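Local coordinates for protein 4-aminobutyrate transaminase (Acinetobacter baumannii, PDB 6WOP) that probably catalyses the pyridoxal-phosphate-dependent transfer of the amino group of 4-aminobutyrate to 2-oxoglutarate, at residues Phe275-Val280 with Ile304-Ala309; Pro61-Ala66 with His310-Ala315; Glu241-Phe246 with Met267-Gly272; Glu96-Ala101 with Gly279-Ala284. All coordinates share one frame; numbering follows the deposited sequence.

Contact 1 (Phe275-Val280 with Ile304-Ala309); sequences FPISGV and IAVAAA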
loop_
_atom_site.group_PDB
_atom_site.type_symbol
_atom_site.label_atom_id
_atom_site.label_comp_id
_atom_site.label_asym_id
_atom_site.label_seq_id
_atom_site.Cartn_x
_atom_site.Cartn_y
_atom_site.Cartn_z
ATOM N N PHE A 275 27.097 22.554 2.656
ATOM C CA PHE A 275 25.904 23.196 3.227
ATOM C C PHE A 275 24.644 22.527 2.678
ATOM O O PHE A 275 24.641 22.120 1.513
ATOM C CB PHE A 275 25.864 24.680 2.854
ATOM C CG PHE A 275 27.016 25.481 3.452
ATOM C CD1 PHE A 275 28.231 25.558 2.816
ATOM C CD2 PHE A 275 26.848 26.120 4.674
ATOM C CE1 PHE A 275 29.333 26.239 3.397
ATOM C CE2 PHE A 275 27.952 26.839 5.271
ATOM C CZ PHE A 275 29.176 26.881 4.617
ATOM N N PRO A 276 23.550 22.471 3.444
ATOM C CA PRO A 276 22.403 21.621 3.012
ATOM C C PRO A 276 21.645 22.246 1.853
ATOM O O PRO A 276 21.006 23.309 1.995
ATOM C CB PRO A 276 21.529 21.515 4.267
ATOM C CG PRO A 276 22.508 21.655 5.411
ATOM C CD PRO A 276 23.503 22.726 4.897
ATOM N N ILE A 277 21.667 21.536 0.717
ATOM C CA ILE A 277 20.838 21.865 -0.437
ATOM C C ILE A 277 20.825 20.646 -1.344
ATOM O O ILE A 277 21.784 19.868 -1.368
ATOM C CB ILE A 277 21.407 23.107 -1.179
ATOM C CG1 ILE A 277 20.550 23.494 -2.396
ATOM C CG2 ILE A 277 22.865 22.855 -1.644
ATOM C CD1 ILE A 277 20.843 24.949 -2.988
ATOM N N SER A 278 19.783 20.544 -2.185
ATOM C CA SER A 278 19.612 19.474 -3.185
ATOM C C SER A 278 18.907 20.081 -4.379
ATOM O O SER A 278 18.538 21.264 -4.357
ATOM C CB SER A 278 18.770 18.309 -2.648
ATOM O OG SER A 278 17.421 18.729 -2.475
ATOM N N GLY A 279 18.779 19.303 -5.481
ATOM C CA GLY A 279 17.958 19.819 -6.565
ATOM C C GLY A 279 17.559 18.731 -7.542
ATOM O O GLY A 279 18.085 17.626 -7.511
ATOM N N VAL A 280 16.659 19.099 -8.445
ATOM C CA VAL A 280 16.184 18.239 -9.520
ATOM C C VAL A 280 16.254 19.103 -10.742
ATOM O O VAL A 280 15.745 20.231 -10.711
ATOM C CB VAL A 280 14.732 17.759 -9.335
ATOM C CG1 VAL A 280 14.305 16.933 -10.531
ATOM C CG2 VAL A 280 14.607 16.908 -8.074
ATOM N N ILE A 304 21.888 30.535 2.047
ATOM C CA ILE A 304 23.267 30.190 2.439
ATOM C C ILE A 304 23.838 29.138 1.495
ATOM O O ILE A 304 24.930 29.289 0.939
ATOM C CB ILE A 304 23.256 29.676 3.897
ATOM C CG1 ILE A 304 22.757 30.765 4.841
ATOM C CG2 ILE A 304 24.602 29.065 4.394
ATOM C CD1 ILE A 304 23.659 31.931 4.862
ATOM N N ALA A 305 23.101 28.034 1.318
ATOM C CA ALA A 305 23.571 26.927 0.494
ATOM C C ALA A 305 23.563 27.274 -0.975
ATOM O O ALA A 305 24.372 26.730 -1.734
ATOM C CB ALA A 305 22.714 25.668 0.729
ATOM N N VAL A 306 22.646 28.138 -1.405
ATOM C CA VAL A 306 22.632 28.580 -2.791
ATOM C C VAL A 306 23.898 29.408 -3.070
ATOM O O VAL A 306 24.565 29.256 -4.098
ATOM C CB VAL A 306 21.354 29.382 -3.049
ATOM C CG1 VAL A 306 21.503 30.221 -4.330
ATOM C CG2 VAL A 306 20.114 28.406 -3.159
ATOM N N ALA A 307 24.286 30.243 -2.120
ATOM C CA ALA A 307 25.517 31.012 -2.335
ATOM C C ALA A 307 26.704 30.083 -2.435
ATOM O O ALA A 307 27.630 30.312 -3.242
ATOM C CB ALA A 307 25.728 32.029 -1.193
ATOM N N ALA A 308 26.713 29.063 -1.595
ATOM C CA ALA A 308 27.814 28.106 -1.563
ATOM C C ALA A 308 27.869 27.346 -2.874
ATOM O O ALA A 308 28.951 27.167 -3.439
ATOM C CB ALA A 308 27.661 27.116 -0.390
ATOM N N ALA A 309 26.711 26.954 -3.395
ATOM C CA ALA A 309 26.663 26.150 -4.624
ATOM C C ALA A 309 27.135 26.973 -5.814
ATOM O O ALA A 309 27.729 26.430 -6.756
ATOM C CB ALA A 309 25.219 25.605 -4.846
#

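Contact 2 (Pro61-Ala66 with His310-Ala315); sequences PKVIAA and HAVIDA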
loop_
_atom_site.group_PDB
_atom_site.type_symbol
_atom_site.label_atom_id
_atom_site.label_comp_id
_atom_site.label_asym_id
_atom_site.label_seq_id
_atom_site.Cartn_x
_atom_site.Cartn_y
_atom_site.Cartn_z
ATOM N N PRO A 61 37.966 28.214 0.336
ATOM C CA PRO A 61 37.945 29.666 0.583
ATOM C C PRO A 61 36.884 30.415 -0.188
ATOM O O PRO A 61 36.308 31.376 0.347
ATOM C CB PRO A 61 39.334 30.116 0.152
ATOM C CG PRO A 61 40.196 28.898 0.249
ATOM C CD PRO A 61 39.309 27.731 -0.056
ATOM N N LYS A 62 36.634 30.057 -1.444
ATOM C CA LYS A 62 35.618 30.727 -2.235
ATOM C C LYS A 62 34.216 30.485 -1.674
ATOM O O LYS A 62 33.354 31.366 -1.751
ATOM C CB LYS A 62 35.693 30.275 -3.697
ATOM C CG LYS A 62 37.001 30.727 -4.327
ATOM C CD LYS A 62 36.856 31.994 -5.117
ATOM C CE LYS A 62 38.071 32.293 -5.949
ATOM N NZ LYS A 62 38.426 33.734 -5.873
ATOM N N VAL A 63 33.941 29.223 -1.377
ATOM C CA VAL A 63 32.666 28.859 -0.784
ATOM C C VAL A 63 32.419 29.655 0.501
ATOM O O VAL A 63 31.333 30.245 0.710
ATOM C CB VAL A 63 32.620 27.343 -0.537
ATOM C CG1 VAL A 63 31.279 27.003 0.123
ATOM C CG2 VAL A 63 32.786 26.559 -1.869
ATOM N N ILE A 64 33.408 29.652 1.410
ATOM C CA ILE A 64 33.221 30.321 2.679
ATOM C C ILE A 64 33.044 31.821 2.456
ATOM O O ILE A 64 32.196 32.460 3.109
ATOM C CB ILE A 64 34.405 30.012 3.634
ATOM C CG1 ILE A 64 34.382 28.522 4.044
ATOM C CG2 ILE A 64 34.330 30.896 4.888
ATOM C CD1 ILE A 64 32.936 28.080 4.559
ATOM N N ALA A 65 33.829 32.405 1.524
ATOM C CA ALA A 65 33.640 33.827 1.214
ATOM C C ALA A 65 32.209 34.094 0.732
ATOM O O ALA A 65 31.574 35.071 1.142
ATOM C CB ALA A 65 34.635 34.307 0.155
ATOM N N ALA A 66 31.675 33.221 -0.109
ATOM C CA ALA A 66 30.319 33.468 -0.624
ATOM C C ALA A 66 29.298 33.387 0.483
ATOM O O ALA A 66 28.317 34.152 0.482
ATOM C CB ALA A 66 29.961 32.463 -1.731
ATOM N N HIS A 310 26.814 28.269 -5.850
ATOM C CA HIS A 310 27.369 29.083 -6.936
ATOM C C HIS A 310 28.891 29.041 -6.897
ATOM O O HIS A 310 29.544 29.053 -7.945
ATOM C CB HIS A 310 26.913 30.553 -6.839
ATOM C CG HIS A 310 25.564 30.803 -7.425
ATOM N ND1 HIS A 310 25.332 30.846 -8.787
ATOM C CD2 HIS A 310 24.372 31.037 -6.826
ATOM C CE1 HIS A 310 24.046 31.089 -9.007
ATOM N NE2 HIS A 310 23.443 31.221 -7.831
ATOM N N ALA A 311 29.466 29.072 -5.682
ATOM C CA ALA A 311 30.915 29.105 -5.599
ATOM C C ALA A 311 31.492 27.727 -5.871
ATOM O O ALA A 311 32.632 27.617 -6.354
ATOM C CB ALA A 311 31.385 29.616 -4.237
ATOM N N VAL A 312 30.728 26.670 -5.594
ATOM C CA VAL A 312 31.197 25.321 -5.958
ATOM C C VAL A 312 31.352 25.200 -7.477
ATOM O O VAL A 312 32.360 24.693 -8.003
ATOM C CB VAL A 312 30.207 24.257 -5.439
ATOM C CG1 VAL A 312 30.466 22.900 -6.171
ATOM C CG2 VAL A 312 30.299 24.114 -3.920
ATOM N N ILE A 313 30.328 25.626 -8.218
ATOM C CA ILE A 313 30.436 25.568 -9.660
ATOM C C ILE A 313 31.593 26.424 -10.126
ATOM O O ILE A 313 32.337 26.035 -11.038
ATOM C CB ILE A 313 29.113 26.014 -10.293
ATOM C CG1 ILE A 313 28.025 25.026 -9.863
ATOM C CG2 ILE A 313 29.243 26.218 -11.852
ATOM C CD1 ILE A 313 26.670 25.458 -10.321
ATOM N N ASP A 314 31.716 27.632 -9.572
ATOM C CA ASP A 314 32.854 28.488 -9.937
ATOM C C ASP A 314 34.159 27.743 -9.738
ATOM O O ASP A 314 35.068 27.786 -10.578
ATOM C CB ASP A 314 32.863 29.719 -9.017
ATOM C CG ASP A 314 31.834 30.752 -9.386
ATOM O OD1 ASP A 314 31.197 30.594 -10.438
ATOM O OD2 ASP A 314 31.696 31.769 -8.619
ATOM N N ALA A 315 34.288 27.083 -8.586
ATOM C CA ALA A 315 35.581 26.483 -8.253
ATOM C C ALA A 315 35.847 25.298 -9.165
ATOM O O ALA A 315 36.970 25.124 -9.659
ATOM C CB ALA A 315 35.609 26.027 -6.783
#

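Contact 3 (Glu241-Phe246 with Met267-Gly272); sequences EVQSGF and MAKSLG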
loop_
_atom_site.group_PDB
_atom_site.type_symbol
_atom_site.label_atom_id
_atom_site.label_comp_id
_atom_site.label_asym_id
_atom_site.label_seq_id
_atom_site.Cartn_x
_atom_site.Cartn_y
_atom_site.Cartn_z
ATOM N N GLU A 241 22.150 11.354 -9.284
ATOM C CA GLU A 241 23.521 11.807 -9.151
ATOM C C GLU A 241 23.781 12.507 -7.818
ATOM O O GLU A 241 24.662 13.371 -7.717
ATOM C CB GLU A 241 23.854 12.735 -10.309
ATOM C CG GLU A 241 23.788 12.003 -11.636
ATOM C CD GLU A 241 25.014 12.152 -12.445
ATOM O OE1 GLU A 241 26.140 12.252 -11.891
ATOM O OE2 GLU A 241 24.843 12.144 -13.696
ATOM N N VAL A 242 23.041 12.130 -6.763
ATOM C CA VAL A 242 23.313 12.739 -5.458
ATOM C C VAL A 242 24.765 12.509 -5.048
ATOM O O VAL A 242 25.443 13.445 -4.594
ATOM C CB VAL A 242 22.329 12.179 -4.418
ATOM C CG1 VAL A 242 22.865 12.474 -3.045
ATOM C CG2 VAL A 242 20.977 12.795 -4.650
ATOM N N GLN A 243 25.301 11.297 -5.273
ATOM C CA GLN A 243 26.709 10.994 -4.932
ATOM C C GLN A 243 27.692 11.164 -6.090
ATOM O O GLN A 243 28.846 11.555 -5.863
ATOM C CB GLN A 243 26.818 9.562 -4.364
ATOM C CG GLN A 243 28.148 9.305 -3.610
ATOM C CD GLN A 243 28.114 8.173 -2.593
ATOM O OE1 GLN A 243 29.156 7.538 -2.348
ATOM N NE2 GLN A 243 26.938 7.911 -1.990
ATOM N N SER A 244 27.291 10.935 -7.336
ATOM C CA SER A 244 28.160 10.958 -8.530
ATOM C C SER A 244 28.409 12.351 -9.102
ATOM O O SER A 244 29.230 12.479 -10.015
ATOM C CB SER A 244 27.527 10.113 -9.636
ATOM O OG SER A 244 26.205 10.553 -9.870
ATOM N N GLY A 245 27.606 13.351 -8.702
ATOM C CA GLY A 245 27.571 14.655 -9.353
ATOM C C GLY A 245 28.695 15.575 -8.915
ATOM O O GLY A 245 29.520 15.239 -8.057
ATOM N N PHE A 246 28.739 16.744 -9.568
ATOM C CA PHE A 246 29.688 17.822 -9.252
ATOM C C PHE A 246 31.135 17.333 -9.233
ATOM O O PHE A 246 31.878 17.503 -8.252
ATOM C CB PHE A 246 29.241 18.511 -7.957
ATOM C CG PHE A 246 27.981 19.179 -8.204
ATOM C CD1 PHE A 246 28.003 20.384 -8.842
ATOM C CD2 PHE A 246 26.796 18.493 -8.072
ATOM C CE1 PHE A 246 26.868 21.000 -9.253
ATOM C CE2 PHE A 246 25.622 19.080 -8.497
ATOM C CZ PHE A 246 25.667 20.358 -9.063
ATOM N N MET A 267 20.364 15.863 -7.654
ATOM C CA MET A 267 21.649 16.405 -7.195
ATOM C C MET A 267 21.567 16.694 -5.718
ATOM O O MET A 267 20.531 17.138 -5.222
ATOM C CB MET A 267 21.985 17.759 -7.881
ATOM C CG MET A 267 21.927 17.708 -9.390
ATOM S SD MET A 267 21.851 19.374 -10.073
ATOM C CE MET A 267 20.105 19.826 -9.853
ATOM N N ALA A 268 22.698 16.540 -5.030
ATOM C CA ALA A 268 22.817 17.058 -3.667
ATOM C C ALA A 268 24.288 17.004 -3.271
ATOM O O ALA A 268 25.149 17.166 -4.145
ATOM C CB ALA A 268 21.960 16.256 -2.685
ATOM N N LYS A 269 24.570 16.735 -1.986
ATOM C CA LYS A 269 25.920 16.529 -1.474
ATOM C C LYS A 269 26.866 17.615 -1.989
ATOM O O LYS A 269 26.807 18.749 -1.513
ATOM C CB LYS A 269 26.398 15.110 -1.817
ATOM C CG LYS A 269 25.675 14.015 -0.924
ATOM C CD LYS A 269 26.260 12.653 -1.189
ATOM C CE LYS A 269 25.585 11.559 -0.338
ATOM N NZ LYS A 269 26.439 11.177 0.745
ATOM N N SER A 270 27.735 17.297 -2.960
ATOM C CA SER A 270 28.755 18.299 -3.238
ATOM C C SER A 270 28.212 19.510 -3.997
ATOM O O SER A 270 28.916 20.527 -4.066
ATOM C CB SER A 270 29.919 17.658 -3.991
ATOM O OG SER A 270 30.860 17.106 -3.078
ATOM N N LEU A 271 26.950 19.470 -4.479
ATOM C CA LEU A 271 26.263 20.671 -4.973
ATOM C C LEU A 271 26.528 21.833 -4.011
ATOM O O LEU A 271 26.818 22.944 -4.442
ATOM C CB LEU A 271 24.742 20.421 -5.068
ATOM C CG LEU A 271 23.886 21.656 -5.336
ATOM C CD1 LEU A 271 24.129 22.290 -6.719
ATOM C CD2 LEU A 271 22.310 21.266 -5.222
ATOM N N GLY A 272 26.432 21.591 -2.717
ATOM C CA GLY A 272 26.436 22.653 -1.715
ATOM C C GLY A 272 27.790 22.831 -1.040
ATOM O O GLY A 272 27.936 23.721 -0.171
HETATM O O HOH W 1 24.936 15.877 -6.778
HETATM O O HOH W 2 27.582 15.247 -5.159
#

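Contact 4 (Glu96-Ala101 with Gly279-Ala284); sequences ERAPIA and GVVGRA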
loop_
_atom_site.group_PDB
_atom_site.type_symbol
_atom_site.label_atom_id
_atom_site.label_comp_id
_atom_site.label_asym_id
_atom_site.label_seq_id
_atom_site.Cartn_x
_atom_site.Cartn_y
_atom_site.Cartn_z
ATOM N N GLU A 96 21.876 25.152 -17.771
ATOM C CA GLU A 96 22.808 25.279 -18.876
ATOM C C GLU A 96 23.738 24.066 -18.960
ATOM O O GLU A 96 24.105 23.635 -20.051
ATOM C CB GLU A 96 23.628 26.574 -18.676
ATOM C CG GLU A 96 24.717 26.780 -19.730
ATOM C CD GLU A 96 25.818 27.715 -19.205
ATOM O OE1 GLU A 96 27.034 27.416 -19.387
ATOM O OE2 GLU A 96 25.447 28.737 -18.569
ATOM N N ARG A 97 24.122 23.510 -17.819
ATOM C CA ARG A 97 25.145 22.480 -17.749
ATOM C C ARG A 97 24.624 21.046 -17.767
ATOM O O ARG A 97 25.400 20.117 -18.069
ATOM C CB ARG A 97 25.934 22.700 -16.476
ATOM C CG ARG A 97 26.790 23.968 -16.539
ATOM C CD ARG A 97 27.318 24.385 -15.132
ATOM N NE ARG A 97 28.324 25.470 -15.228
ATOM C CZ ARG A 97 28.002 26.732 -15.544
ATOM N NH1 ARG A 97 26.712 27.056 -15.737
ATOM N NH2 ARG A 97 28.951 27.688 -15.675
ATOM N N ALA A 98 23.375 20.837 -17.441
ATOM C CA ALA A 98 22.878 19.471 -17.198
ATOM C C ALA A 98 22.635 18.757 -18.520
ATOM O O ALA A 98 22.173 19.371 -19.477
ATOM C CB ALA A 98 21.562 19.510 -16.426
ATOM N N PRO A 99 22.898 17.461 -18.591
ATOM C CA PRO A 99 22.661 16.734 -19.859
ATOM C C PRO A 99 21.194 16.316 -20.025
ATOM O O PRO A 99 20.800 15.182 -19.797
ATOM C CB PRO A 99 23.593 15.519 -19.739
ATOM C CG PRO A 99 23.826 15.344 -18.257
ATOM C CD PRO A 99 23.770 16.729 -17.640
ATOM N N ILE A 100 20.384 17.251 -20.496
ATOM C CA ILE A 100 18.931 17.126 -20.631
ATOM C C ILE A 100 18.612 17.458 -22.084
ATOM O O ILE A 100 19.150 18.422 -22.633
ATOM C CB ILE A 100 18.172 18.091 -19.680
ATOM C CG1 ILE A 100 18.375 17.703 -18.186
ATOM C CG2 ILE A 100 16.633 18.218 -20.099
ATOM C CD1 ILE A 100 17.826 16.261 -17.870
ATOM N N ALA A 101 17.724 16.698 -22.688
ATOM C CA ALA A 101 17.347 16.937 -24.078
ATOM C C ALA A 101 16.310 18.058 -24.138
ATOM O O ALA A 101 15.211 17.921 -23.586
ATOM C CB ALA A 101 16.803 15.651 -24.708
ATOM N N GLY A 279 18.779 19.303 -5.481
ATOM C CA GLY A 279 17.958 19.819 -6.565
ATOM C C GLY A 279 17.559 18.731 -7.542
ATOM O O GLY A 279 18.085 17.626 -7.511
ATOM N N VAL A 280 16.659 19.099 -8.445
ATOM C CA VAL A 280 16.184 18.239 -9.520
ATOM C C VAL A 280 16.254 19.103 -10.742
ATOM O O VAL A 280 15.745 20.231 -10.711
ATOM C CB VAL A 280 14.732 17.759 -9.335
ATOM C CG1 VAL A 280 14.305 16.933 -10.531
ATOM C CG2 VAL A 280 14.607 16.908 -8.074
ATOM N N VAL A 281 16.886 18.592 -11.809
ATOM C CA VAL A 281 16.873 19.291 -13.093
ATOM C C VAL A 281 16.270 18.328 -14.109
ATOM O O VAL A 281 16.453 17.113 -13.980
ATOM C CB VAL A 281 18.283 19.770 -13.498
ATOM C CG1 VAL A 281 19.327 18.583 -13.559
ATOM C CG2 VAL A 281 18.239 20.596 -14.818
ATOM N N GLY A 282 15.539 18.850 -15.098
ATOM C CA GLY A 282 15.055 17.927 -16.110
ATOM C C GLY A 282 14.329 18.605 -17.246
ATOM O O GLY A 282 14.266 19.827 -17.322
ATOM N N ARG A 283 13.716 17.777 -18.104
ATOM C CA ARG A 283 13.026 18.336 -19.261
ATOM C C ARG A 283 11.959 19.301 -18.779
ATOM O O ARG A 283 11.225 19.002 -17.844
ATOM C CB ARG A 283 12.410 17.208 -20.120
ATOM C CG ARG A 283 13.428 16.206 -20.677
ATOM C CD ARG A 283 12.680 14.927 -21.213
ATOM N NE ARG A 283 11.532 15.342 -21.961
ATOM C CZ ARG A 283 10.417 14.635 -22.071
ATOM N NH1 ARG A 283 10.317 13.431 -21.477
ATOM N NH2 ARG A 283 9.411 15.132 -22.786
ATOM N N ALA A 284 11.898 20.488 -19.383
ATOM C CA ALA A 284 10.959 21.515 -18.888
ATOM C C ALA A 284 9.522 20.994 -18.760
ATOM O O ALA A 284 8.813 21.318 -17.798
ATOM C CB ALA A 284 10.963 22.723 -19.830
HETATM O O HOH W 3 13.128 16.683 -24.589
#

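Contact 1 (Phe275-Val280 with Ile304-Ala309)
The phenyl ring of F275 is approached obliquely by two methyl groups of the helix 304-309, one near each ortho carbon. A308 CB lies 3.6 Å from F275 CD1, and I304 CG2 lies 3.7 Å from F275 CD2; the two methyls, one helical turn apart, meet the ring from the same side. V63 and I64 of helix 61-71 touch its far end, and T75 of the second subunit packs against the F275 side chain. Between those two helix residues in sequence, A305 presses its methyl against the extended backbone of F275-I277. Its CB is 3.2 Å from P276 O and 3.5 Å from I277 CB, the latter tighter than ordinary van der Waals contact, while F275 CB also reaches it at 3.9 Å. The methyl thus touches three successive residues. I277 carries the contact further along the helix. Its CG1 is anti to the backbone N (chi1 -179°) and the chain stays extended beyond, which sends CD1 to V306 CG2 at 3.5 Å. The branch CG2 stays behind on A305 CB. I277 O accepts a hydrogen bond from Y299 OH of the second subunit, which places this buried joint at the interface between the two. Helix 303-318 here covers the entry to strand 278-283, the antiparallel strand in the mixed sheet of the large domain that is characteristic of fold type I pyridoxal-phosphate enzymes.

Contact 2 (Pro61-Ala66 with His310-Ala315)
A311 rests its methyl group on the backbone of helix 61-66. CB is 3.6 Å from K62 O and 3.8 Å from V63 CA, and it also meets A66 CB at 4.1 Å, one turn farther along. With so small a side chain in the middle, the backbones come close: the CA atoms of V63 and A311 are 5.1 Å apart, and the two helical segments, nearly antiparallel at 153°, approach to 8.5 Å between axes. Beside this point V63 and V312 lie next to each other and point the same way, their CG2 atoms 4.0 Å apart. In V63, CG1 is anti to the backbone N (chi1 178°), which turns CG2 to the helix 310-315 and hands CG1 to the ring of F275 and the methyl of A308. V63 therefore serves both neighbours with different branches. K62 starts toward the partner helix; of its side chain, CB is the part that comes near A311 CB, at 4.4 Å, and the amino end leads away on the exposed side. D314 forms a salt bridge with R93 of helix 85-97, and H310 NE2 hydrogen-bonds to S86 O of the same helix. Across the contact itself, cohesion comes from van der Waals contact and the burial of apolar surface, which depend on close fit and not on charge, whereas these charged and hydrogen-bonding groups find their partners outside the two segments.

Contact 3 (Glu241-Phe246 with Met267-Gly272)
F246 and L271 form the tightly packed end of the contact, with the phenyl ring lying alongside the leucine. L271 CA stands 3.8 Å from the ring centroid, 12° off the normal, in a CH-pi contact over one face, and L271 CD1 comes to 3.4 Å from F246 CZ. At the ring edge M267 places CB in the plane, 3.9 Å from F246 CE2, while its sulfur makes a Met-aromatic contact. A second dry patch forms where V242 and K269 cross at about a right angle, V242 CG1 lying 3.8 Å from K269 CG. Beside these patches two waters bridge the backbones. Water 1 joins E241 O (2.7 Å) to A268 N, and water 2 likewise joins V242 O (2.9 Å) to S270 N (3.0 Å), each amide N-H donating to its water. K269 NZ reaches past the contact to I51 O, and weakly to T298 OG1 of the second subunit. The chemistry is therefore divided: aromatic and aliphatic groups grip one another directly, whereas E241 O, V242 O, A268 N and S270 N are linked through water, which joins the two loops without direct bonding.

Contact 4 (Glu96-Ala101 with Gly279-Ala284)
The chain leaving helix 85-97 at A98 runs alongside strand 279-283 in nearly the same direction, the end-to-end directions of A98-A101 and V281-R283 differing by 11°, and passes closest where the CA atoms of I100 and G282 are 6.0 Å apart. P99 is the centre of an inverse gamma turn, closed by a weak bond from I100 N to A98 O, and on either side of it A98 and I100 point their CB toward the strand. A98 CB rests against both methyls of V281, 3.8 Å from CG1 and from CG2. A chi1 of 57° turns both toward it, with CG1 of V281 between the backbone N and carbonyl carbon and CG2 anti to the N. I100 lies over bare backbone: CD1 is 3.7 Å from G282 CA, and CG2 lies 3.6 Å from R283 N. Farther out, R283 CG touches both I100 CG2 and A101 O. Water 3 donates to A101 O at 2.6 Å and receives a weak bond from R283 NE, while the guanidinium group pairs with E285 and D263. The segment 96-101 leads from helix 85-97 into strand 104-109, the outermost of the sheet within this chain, which is paired antiparallel with strand 278-283. This is a helix-to-strand connection that packs over one face of the mixed sheet, near its end, in the large domain of the fold type I aminotransferase.

Contact 1 is wholly buried and contact 3 nearly so, contact 2 is buried but has an exposed lysine at its border, and contact 4 is only partly buried. Contacts 1 and 2 use successive parts of helix 303-318, with V63 and F275 touching between them; contacts 1 and 4 share strand 278-283. Contact 3 is tied to that strand by the probable hydrogen bond G279 N to M267 O, and its L271 and G272 carbonyls are covered by the helix. The chemistry follows place: methyl groups meet backbone in contact 2 and an aromatic ring and isoleucine in contact 1, waters bridge the central loops of contact 3, and water with salt-bridged arginine appears at the outer end of contact 4.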